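Side-chain contacts in putative phosphohistidine phosphatase, SixA (Nakamurella multipartita, PDB 4HBZ), which is a probable phosphohistidine phosphatase of the histidine phosphatase superfamily, thought to remove phosphoryl groups from histidine: residues 25-30 with 71-76; 47-52 with 78-83; 88-93 with 102-107. All coordinates share one frame; numbering follows the deposited sequence.

Contact 1 (25-30 with 71-76); sequences MRHAAA and AARTRQ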
loop_
_atom_site.group_PDB
_atom_site.type_symbol
_atom_site.label_atom_id
_atom_site.label_comp_id
_atom_site.label_asym_id
_atom_site.label_seq_id
_atom_site.Cartn_x
_atom_site.Cartn_y
_atom_site.Cartn_z
HETATM N N MSE A 25 1.093 1.022 1.678
HETATM C CA MSE A 25 1.696 1.626 2.857
HETATM C C MSE A 25 2.993 0.983 3.168
HETATM O O MSE A 25 3.094 -0.247 3.266
HETATM C CB MSE A 25 0.719 1.492 4.039
HETATM C CG MSE A 25 1.280 2.221 5.248
HETATM SE SE MSE A 25 -0.106 2.359 6.640
HETATM C CE MSE A 25 0.916 3.560 7.860
ATOM N N ARG A 26 3.975 1.818 3.466
ATOM C CA ARG A 26 5.229 1.344 4.077
ATOM C C ARG A 26 5.074 1.408 5.599
ATOM O O ARG A 26 4.584 2.411 6.143
ATOM C CB ARG A 26 6.401 2.236 3.626
ATOM C CG ARG A 26 7.721 1.838 4.263
ATOM C CD ARG A 26 8.822 2.780 3.839
ATOM N NE ARG A 26 10.101 2.388 4.417
ATOM C CZ ARG A 26 11.238 3.066 4.224
ATOM N NH1 ARG A 26 11.278 4.127 3.474
ATOM N NH2 ARG A 26 12.371 2.585 4.735
ATOM N N HIS A 27 5.460 0.345 6.283
ATOM C CA HIS A 27 5.383 0.325 7.741
ATOM C C HIS A 27 6.054 1.568 8.335
ATOM O O HIS A 27 6.992 2.137 7.774
ATOM C CB HIS A 27 6.021 -0.933 8.339
ATOM C CG HIS A 27 7.481 -1.036 8.106
ATOM N ND1 HIS A 27 8.415 -0.326 8.828
ATOM C CD2 HIS A 27 8.178 -1.749 7.177
ATOM C CE1 HIS A 27 9.612 -0.587 8.351
ATOM N NE2 HIS A 27 9.498 -1.453 7.355
ATOM N N ALA A 28 5.606 1.884 9.536
ATOM C CA ALA A 28 6.170 3.015 10.275
ATOM C C ALA A 28 7.509 2.670 10.891
ATOM O O ALA A 28 7.976 1.531 10.849
ATOM C CB ALA A 28 5.185 3.509 11.282
ATOM N N ALA A 29 8.183 3.687 11.405
ATOM C CA ALA A 29 9.574 3.577 11.848
ATOM C C ALA A 29 9.742 2.530 12.933
ATOM O O ALA A 29 8.926 2.456 13.891
ATOM C CB ALA A 29 10.076 4.921 12.319
ATOM N N ALA A 30 10.783 1.717 12.799
ATOM C CA ALA A 30 11.013 0.603 13.687
ATOM C C ALA A 30 12.406 0.622 14.326
ATOM O O ALA A 30 13.326 1.284 13.853
ATOM C CB ALA A 30 10.792 -0.702 12.913
ATOM N N ALA A 71 6.042 -9.437 9.365
ATOM C CA ALA A 71 6.992 -8.814 10.292
ATOM C C ALA A 71 6.218 -8.119 11.433
ATOM O O ALA A 71 5.113 -7.561 11.212
ATOM C CB ALA A 71 7.873 -7.817 9.599
ATOM N N ALA A 72 6.811 -8.088 12.608
ATOM C CA ALA A 72 6.201 -7.356 13.752
ATOM C C ALA A 72 5.877 -5.898 13.360
ATOM O O ALA A 72 4.833 -5.378 13.683
ATOM C CB ALA A 72 7.075 -7.408 14.978
ATOM N N ARG A 73 6.778 -5.234 12.656
ATOM C CA ARG A 73 6.609 -3.818 12.410
ATOM C C ARG A 73 5.476 -3.481 11.483
ATOM O O ARG A 73 4.820 -2.438 11.621
ATOM C CB ARG A 73 7.925 -3.178 11.940
ATOM C CG ARG A 73 8.527 -3.747 10.637
ATOM C CD ARG A 73 9.972 -3.278 10.517
ATOM N NE ARG A 73 10.715 -3.791 9.363
ATOM C CZ ARG A 73 11.453 -4.915 9.370
ATOM N NH1 ARG A 73 11.398 -5.802 10.380
ATOM N NH2 ARG A 73 12.242 -5.183 8.348
ATOM N N THR A 74 5.215 -4.352 10.511
ATOM C CA THR A 74 4.071 -4.218 9.627
ATOM C C THR A 74 2.758 -4.591 10.364
ATOM O O THR A 74 1.767 -3.894 10.286
ATOM C CB THR A 74 4.284 -5.060 8.342
ATOM O OG1 THR A 74 4.864 -6.311 8.714
ATOM C CG2 THR A 74 5.264 -4.358 7.400
ATOM N N ARG A 75 2.771 -5.671 11.140
ATOM C CA ARG A 75 1.625 -6.037 11.997
ATOM C C ARG A 75 1.262 -4.898 12.949
ATOM O O ARG A 75 0.076 -4.572 13.081
ATOM C CB ARG A 75 1.924 -7.301 12.801
ATOM C CG ARG A 75 2.029 -8.556 11.983
ATOM C CD ARG A 75 2.443 -9.740 12.872
ATOM N NE ARG A 75 2.550 -11.002 12.155
ATOM C CZ ARG A 75 1.537 -11.852 11.923
ATOM N NH1 ARG A 75 0.303 -11.636 12.410
ATOM N NH2 ARG A 75 1.798 -12.971 11.255
ATOM N N GLN A 76 2.271 -4.322 13.571
ATOM C CA GLN A 76 2.060 -3.261 14.540
ATOM C C GLN A 76 1.587 -1.987 13.874
ATOM O O GLN A 76 0.765 -1.239 14.422
ATOM C CB GLN A 76 3.346 -2.998 15.337
ATOM C CG GLN A 76 3.618 -4.128 16.327
ATOM C CD GLN A 76 4.972 -4.021 16.986
ATOM O OE1 GLN A 76 5.671 -3.043 16.816
ATOM N NE2 GLN A 76 5.386 -5.065 17.720
#
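His27 and Arg73 carry this contact, with Ala30 and Thr74 filling in beside them. Apolar packing comes first. The Arg73 chain, extended from CG to NE, runs across one face of the imidazole, and its CD makes a CH-pi contact 3.6 Å from the centroid of the His27 ring, 18° off the ring normal. Both residues place CG between the backbone N and the carbonyl carbon (chi1 65° in His27), which lets ring and methylenes meet face to chain. Thr74 CG2 touches His27 CB at 3.6 Å, and Ala30 CB, a methyl small enough to lie beside the arginine chain, reaches Arg73 CD at 3.6 Å.

Two polar contacts set the orientation. His27 ND1 donates to Ala28 O over 2.8 Å, nearly straight and in the ring plane, which fixes the ring's rotation and turns NE2 away from its own loop. The guanidinium, almost perpendicular to the ring, is held by a salt bridge from Arg73 NH2 to Asp36. Arg73 NE comes over the ring face to 3.3 Å from His27 NE2. Arg26-His27, where strand 20-26 ends, matches the Arg-His signature of histidine phosphatases, in which the histidine takes up the phosphoryl group, so His27 and Arg73 probably line the phosphate pocket.

Thr77 ties the two segments further, its OG1 bonding to both Ala28 N and Arg73 O. The contact thus joins the loop that follows strand 20-26 to the first turn of helix 72-81, with His120, just beyond strand 114-119, against the His27 ring.

Contact 2 (47-52 with 78-83); sequences RAATAA and LAATGI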
loop_
_atom_site.group_PDB
_atom_site.type_symbol
_atom_site.label_atom_id
_atom_site.label_comp_id
_atom_site.label_asym_id
_atom_site.label_seq_id
_atom_site.Cartn_x
_atom_site.Cartn_y
_atom_site.Cartn_z
ATOM N N ARG A 47 3.194 6.693 16.729
ATOM C CA ARG A 47 2.472 7.947 16.427
ATOM C C ARG A 47 2.203 8.120 14.908
ATOM O O ARG A 47 1.117 8.512 14.514
ATOM C CB ARG A 47 3.197 9.179 16.967
ATOM C CG ARG A 47 2.975 9.355 18.425
ATOM C CD ARG A 47 3.685 10.623 18.937
ATOM N NE ARG A 47 5.103 10.415 19.136
ATOM C CZ ARG A 47 5.645 9.858 20.227
ATOM N NH1 ARG A 47 6.951 9.698 20.293
ATOM N NH2 ARG A 47 4.886 9.452 21.245
ATOM N N ALA A 48 3.171 7.790 14.074
ATOM C CA ALA A 48 2.985 7.975 12.643
ATOM C C ALA A 48 1.904 7.014 12.126
ATOM O O ALA A 48 1.046 7.374 11.320
ATOM C CB ALA A 48 4.284 7.759 11.929
ATOM N N ALA A 49 1.929 5.774 12.564
ATOM C CA ALA A 49 0.928 4.806 12.085
ATOM C C ALA A 49 -0.474 5.159 12.598
ATOM O O ALA A 49 -1.484 4.979 11.912
ATOM C CB ALA A 49 1.318 3.412 12.563
ATOM N N THR A 50 -0.520 5.654 13.829
ATOM C CA THR A 50 -1.795 6.099 14.373
ATOM C C THR A 50 -2.393 7.233 13.560
ATOM O O THR A 50 -3.599 7.239 13.212
ATOM C CB THR A 50 -1.601 6.522 15.835
ATOM O OG1 THR A 50 -1.124 5.394 16.593
ATOM C CG2 THR A 50 -2.896 7.059 16.429
ATOM N N ALA A 51 -1.549 8.210 13.226
ATOM C CA ALA A 51 -2.011 9.316 12.393
ATOM C C ALA A 51 -2.467 8.878 11.029
ATOM O O ALA A 51 -3.478 9.370 10.507
ATOM C CB ALA A 51 -0.935 10.410 12.328
ATOM N N ALA A 52 -1.731 7.949 10.439
ATOM C CA ALA A 52 -2.101 7.436 9.125
ATOM C C ALA A 52 -3.451 6.738 9.168
ATOM O O ALA A 52 -4.312 6.956 8.303
ATOM C CB ALA A 52 -1.035 6.484 8.621
ATOM N N LEU A 78 -0.279 -1.911 11.220
ATOM C CA LEU A 78 -1.705 -2.175 10.988
ATOM C C LEU A 78 -2.526 -1.991 12.281
ATOM O O LEU A 78 -3.594 -1.358 12.261
ATOM C CB LEU A 78 -1.900 -3.563 10.385
ATOM C CG LEU A 78 -3.330 -3.972 10.174
ATOM C CD1 LEU A 78 -4.088 -3.075 9.248
ATOM C CD2 LEU A 78 -3.327 -5.418 9.677
ATOM N N ALA A 79 -2.070 -2.573 13.365
ATOM C CA ALA A 79 -2.782 -2.489 14.627
ATOM C C ALA A 79 -2.985 -1.032 14.978
ATOM O O ALA A 79 -4.088 -0.617 15.428
ATOM C CB ALA A 79 -1.997 -3.245 15.715
ATOM N N ALA A 80 -1.955 -0.227 14.818
ATOM C CA ALA A 80 -2.029 1.187 15.231
ATOM C C ALA A 80 -3.010 2.008 14.386
ATOM O O ALA A 80 -3.494 3.052 14.831
ATOM C CB ALA A 80 -0.652 1.844 15.221
ATOM N N THR A 81 -3.279 1.570 13.160
ATOM C CA THR A 81 -4.216 2.282 12.298
ATOM C C THR A 81 -5.619 2.204 12.787
ATOM O O THR A 81 -6.471 3.013 12.382
ATOM C CB THR A 81 -4.231 1.776 10.819
ATOM O OG1 THR A 81 -4.785 0.461 10.785
ATOM C CG2 THR A 81 -2.943 1.842 10.138
ATOM N N GLY A 82 -5.943 1.199 13.589
ATOM C CA GLY A 82 -7.298 1.021 14.035
ATOM C C GLY A 82 -8.293 0.502 13.009
ATOM O O GLY A 82 -9.514 0.513 13.273
ATOM N N ILE A 83 -7.793 0.109 11.836
ATOM C CA ILE A 83 -8.595 -0.479 10.792
ATOM C C ILE A 83 -8.961 -1.917 11.120
ATOM O O ILE A 83 -8.065 -2.743 11.375
ATOM C CB ILE A 83 -7.827 -0.353 9.481
ATOM C CG1 ILE A 83 -7.721 1.143 9.075
ATOM C CG2 ILE A 83 -8.499 -1.126 8.322
ATOM C CD1 ILE A 83 -6.724 1.446 7.974
HETATM O O HOH W 1 -5.265 5.142 14.203
HETATM O O HOH W 2 -2.533 3.588 18.048
#
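Thr50 keeps OG1 beside its backbone N and anti to the carbonyl carbon (chi1 -60°), so that the hydroxyl lies 3.8 Å from Ala80 CB while it also bonds back to Val46 O. Thr81 takes another rotamer: with chi1 at 68° its OG1 sits between N and the carbonyl carbon, over its own helix end, and CG2 faces Ala49 O.

Beside the threonines the helices meet through methyls, Ala49 CB on Ala80 CB at 3.7 Å. Alanine suits both places, because side chains this small let the backbones come near, with CA atoms of Thr50 and Thr81 5.0 Å apart. At this range the backbone itself takes part: Thr50 CA points its hydrogen at Ala80 O in a CA-H...O contact of 3.5 Å. The same carbonyl oxygen, near the end of its helix, accepts from a water that also donates to Thr50 O. A second water donates to Thr50 OG1 at 2.7 Å and only weakly to Ala80 O, so solvent bridges the more open border of the interface.

Thr81 OG1 bonds to Leu78 O at 2.6 Å, in the carbonyl plane and on a lone pair, and it accepts from Ile83 N at 3.2 Å. A valine here has no hydroxyl, and the loss would probably leave Ile83 N without its acceptor and the chain after the helix freer to shift. Gly82, with positive phi, then leads the chain out of the helix. The ST turn of Thr81 thus closes helix 72-81, while close packing on alanines joins it to helix 43-59 of the alpha/beta fold.

Contact 3 (88-93 with 102-107); sequences RYRDEL and LAEVAA. With ACY (acetic acid), chain B.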
loop_
_atom_site.group_PDB
_atom_site.type_symbol
_atom_site.label_atom_id
_atom_site.label_comp_id
_atom_site.label_asym_id
_atom_site.label_seq_id
_atom_site.Cartn_x
_atom_site.Cartn_y
_atom_site.Cartn_z
ATOM N N ARG A 88 -5.012 -10.616 5.547
ATOM C CA ARG A 88 -4.248 -11.717 4.982
ATOM C C ARG A 88 -2.784 -11.445 5.291
ATOM O O ARG A 88 -2.171 -10.584 4.650
ATOM C CB ARG A 88 -4.490 -11.766 3.498
ATOM C CG ARG A 88 -5.978 -12.005 3.118
ATOM C CD ARG A 88 -6.374 -11.567 1.709
ATOM N NE ARG A 88 -5.908 -12.477 0.693
ATOM C CZ ARG A 88 -6.629 -13.451 0.114
ATOM N NH1 ARG A 88 -6.015 -14.219 -0.774
ATOM N NH2 ARG A 88 -7.897 -13.708 0.432
ATOM N N TYR A 89 -2.244 -12.139 6.275
ATOM C CA TYR A 89 -0.844 -11.993 6.625
ATOM C C TYR A 89 -0.029 -12.888 5.671
ATOM O O TYR A 89 -0.353 -14.071 5.480
ATOM C CB TYR A 89 -0.565 -12.380 8.074
ATOM C CG TYR A 89 -1.182 -11.423 9.060
ATOM C CD1 TYR A 89 -0.630 -10.132 9.256
ATOM C CD2 TYR A 89 -2.349 -11.767 9.738
ATOM C CE1 TYR A 89 -1.220 -9.257 10.154
ATOM C CE2 TYR A 89 -2.926 -10.877 10.612
ATOM C CZ TYR A 89 -2.331 -9.631 10.811
ATOM O OH TYR A 89 -2.951 -8.756 11.714
ATOM N N ARG A 90 1.052 -12.367 5.124
ATOM C CA ARG A 90 1.821 -13.068 4.092
ATOM C C ARG A 90 3.308 -12.907 4.294
ATOM O O ARG A 90 3.818 -11.787 4.270
ATOM C CB ARG A 90 1.422 -12.582 2.718
ATOM C CG ARG A 90 -0.001 -12.861 2.291
ATOM C CD ARG A 90 -0.176 -14.332 1.997
ATOM N NE ARG A 90 -1.534 -14.638 1.501
ATOM C CZ ARG A 90 -2.571 -14.948 2.252
ATOM N NH1 ARG A 90 -2.534 -14.934 3.600
ATOM N NH2 ARG A 90 -3.748 -15.215 1.640
ATOM N N ASP A 91 4.014 -14.038 4.420
ATOM C CA ASP A 91 5.467 -14.021 4.352
ATOM C C ASP A 91 5.961 -13.511 3.017
ATOM O O ASP A 91 7.052 -12.913 2.939
ATOM C CB ASP A 91 6.007 -15.413 4.641
ATOM C CG ASP A 91 5.906 -15.807 6.110
ATOM O OD1 ASP A 91 6.098 -14.984 7.070
ATOM O OD2 ASP A 91 5.727 -17.044 6.337
ATOM N N GLU A 92 5.174 -13.681 1.959
ATOM C CA GLU A 92 5.538 -13.159 0.643
ATOM C C GLU A 92 5.751 -11.657 0.666
ATOM O O GLU A 92 6.548 -11.152 -0.120
ATOM C CB GLU A 92 4.491 -13.506 -0.415
ATOM C CG GLU A 92 4.310 -15.017 -0.718
ATOM C CD GLU A 92 3.481 -15.808 0.281
ATOM O OE1 GLU A 92 3.092 -15.359 1.377
ATOM O OE2 GLU A 92 3.244 -16.994 -0.043
ATOM N N LEU A 93 5.108 -10.925 1.589
ATOM C CA LEU A 93 5.266 -9.475 1.662
ATOM C C LEU A 93 6.484 -9.079 2.477
ATOM O O LEU A 93 6.826 -7.909 2.498
ATOM C CB LEU A 93 4.023 -8.796 2.197
ATOM C CG LEU A 93 2.984 -8.295 1.202
ATOM C CD1 LEU A 93 2.485 -9.395 0.285
ATOM C CD2 LEU A 93 1.840 -7.569 1.878
ATOM N N LEU A 102 1.784 -7.824 -6.125
ATOM C CA LEU A 102 0.649 -7.783 -7.016
ATOM C C LEU A 102 -0.078 -9.116 -7.091
ATOM O O LEU A 102 -1.309 -9.133 -7.180
ATOM C CB LEU A 102 1.020 -7.270 -8.390
ATOM C CG LEU A 102 1.489 -5.801 -8.440
ATOM C CD1 LEU A 102 1.863 -5.442 -9.856
ATOM C CD2 LEU A 102 0.427 -4.834 -7.940
ATOM N N ALA A 103 0.632 -10.252 -7.054
ATOM C CA ALA A 103 -0.027 -11.538 -7.006
ATOM C C ALA A 103 -0.903 -11.679 -5.792
ATOM O O ALA A 103 -1.973 -12.302 -5.867
ATOM C CB ALA A 103 0.999 -12.652 -7.059
ATOM N N GLU A 104 -0.467 -11.161 -4.650
ATOM C CA GLU A 104 -1.287 -11.251 -3.447
ATOM C C GLU A 104 -2.500 -10.308 -3.537
ATOM O O GLU A 104 -3.591 -10.708 -3.138
ATOM C CB GLU A 104 -0.495 -10.900 -2.202
ATOM C CG GLU A 104 0.572 -11.914 -1.869
ATOM C CD GLU A 104 0.035 -13.301 -1.586
ATOM O OE1 GLU A 104 -1.095 -13.458 -1.086
ATOM O OE2 GLU A 104 0.798 -14.250 -1.857
ATOM N N VAL A 105 -2.329 -9.083 -4.061
ATOM C CA VAL A 105 -3.492 -8.190 -4.274
ATOM C C VAL A 105 -4.477 -8.847 -5.240
ATOM O O VAL A 105 -5.695 -8.810 -5.045
ATOM C CB VAL A 105 -3.056 -6.809 -4.727
ATOM C CG1 VAL A 105 -4.287 -5.995 -5.067
ATOM C CG2 VAL A 105 -2.246 -6.142 -3.622
ATOM N N ALA A 106 -3.951 -9.507 -6.252
ATOM C CA ALA A 106 -4.830 -10.161 -7.228
ATOM C C ALA A 106 -5.696 -11.250 -6.685
ATOM O O ALA A 106 -6.746 -11.590 -7.247
ATOM C CB ALA A 106 -3.988 -10.753 -8.340
ATOM N N ALA A 107 -5.308 -11.842 -5.563
ATOM C CA ALA A 107 -5.996 -12.934 -4.937
ATOM C C ALA A 107 -7.094 -12.530 -3.904
ATOM O O ALA A 107 -7.788 -13.421 -3.390
ATOM C CB ALA A 107 -4.972 -13.898 -4.290
HETATM C C ACY B . -5.959 -15.715 4.460
HETATM O O ACY B . -4.882 -15.554 5.107
HETATM O OXT ACY B . -5.995 -15.924 3.217
HETATM C CH3 ACY B . -7.264 -15.665 5.204
HETATM O O HOH W 3 -3.671 -12.220 -0.867
HETATM O O HOH W 4 -3.250 -15.394 -1.374
HETATM O O HOH W 5 0.412 -16.777 -0.692
#
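Arg90 and Glu104 form a salt bridge between edge strand 86-90 and helix 98-106, the helix that follows it in this alpha/beta fold. Their flat groups stand almost at right angles, 88° apart: Arg90 NE donates to Glu104 OE1 over 2.9 Å, and the oxygen is met from above the carboxylate plane. The bond is bent, 138° at the hydrogen. Arg90 folds at chi2 (-72°), which brings NE round to the helix and sends NH1 and NH2 to an acetate, probably from the crystallisation liquor, whose two oxygens they grip through nearly straight bonds. NH1 also donates to Tyr89 O, from above the carbonyl plane, so the guanidinium is held on several sides.

Arg88 lies alongside, its CB over one face of the Arg90 guanidinium. Its own guanidinium has the acetate OXT over one face and Ala107 O over the opposite one, with Arg88 NH1 3.3 Å from that carbonyl oxygen but poorly angled for a bond. Arg90, with Arg88 close by, can probably hold a small anion. Water 3 links Arg88 NE to Glu104 O and OE1, and water 4 links Arg90 NH2 to the same OE1.

Glu104 works in two directions. Its methylene CG rests on Leu93 CD1 at 3.8 Å, the apolar end of a contact that reaches inward to Val67 and Val117. Its OE2 faces Glu92, OE2 to OE2 4.1 Å, a closeness that Arg90 probably helps to offset. Water 5 sits between them, donating to Glu104 OE2 at 2.8 Å and more weakly to Glu92 OE2.

Overall arrangement
Contacts 1 and 2 share helix 72-81: contact 1 uses its beginning, against the loop after strand 20-26, and contact 2 its end, against helix 43-59. They touch through Met25 on Ala52 and Ala28 on Ala49. Contact 1 is buried and built round the probable phosphate pocket, contact 2 is partly buried packing of small residues edged with water, and contact 3 lies at the surface, where charges, waters and an acetate take over. Contact 3 reaches the same sheet as contact 1 but at its outer strand. Tyr89 links it back, meeting Arg75 of helix 72-81 in a cation-pi interaction and Leu78 by packing.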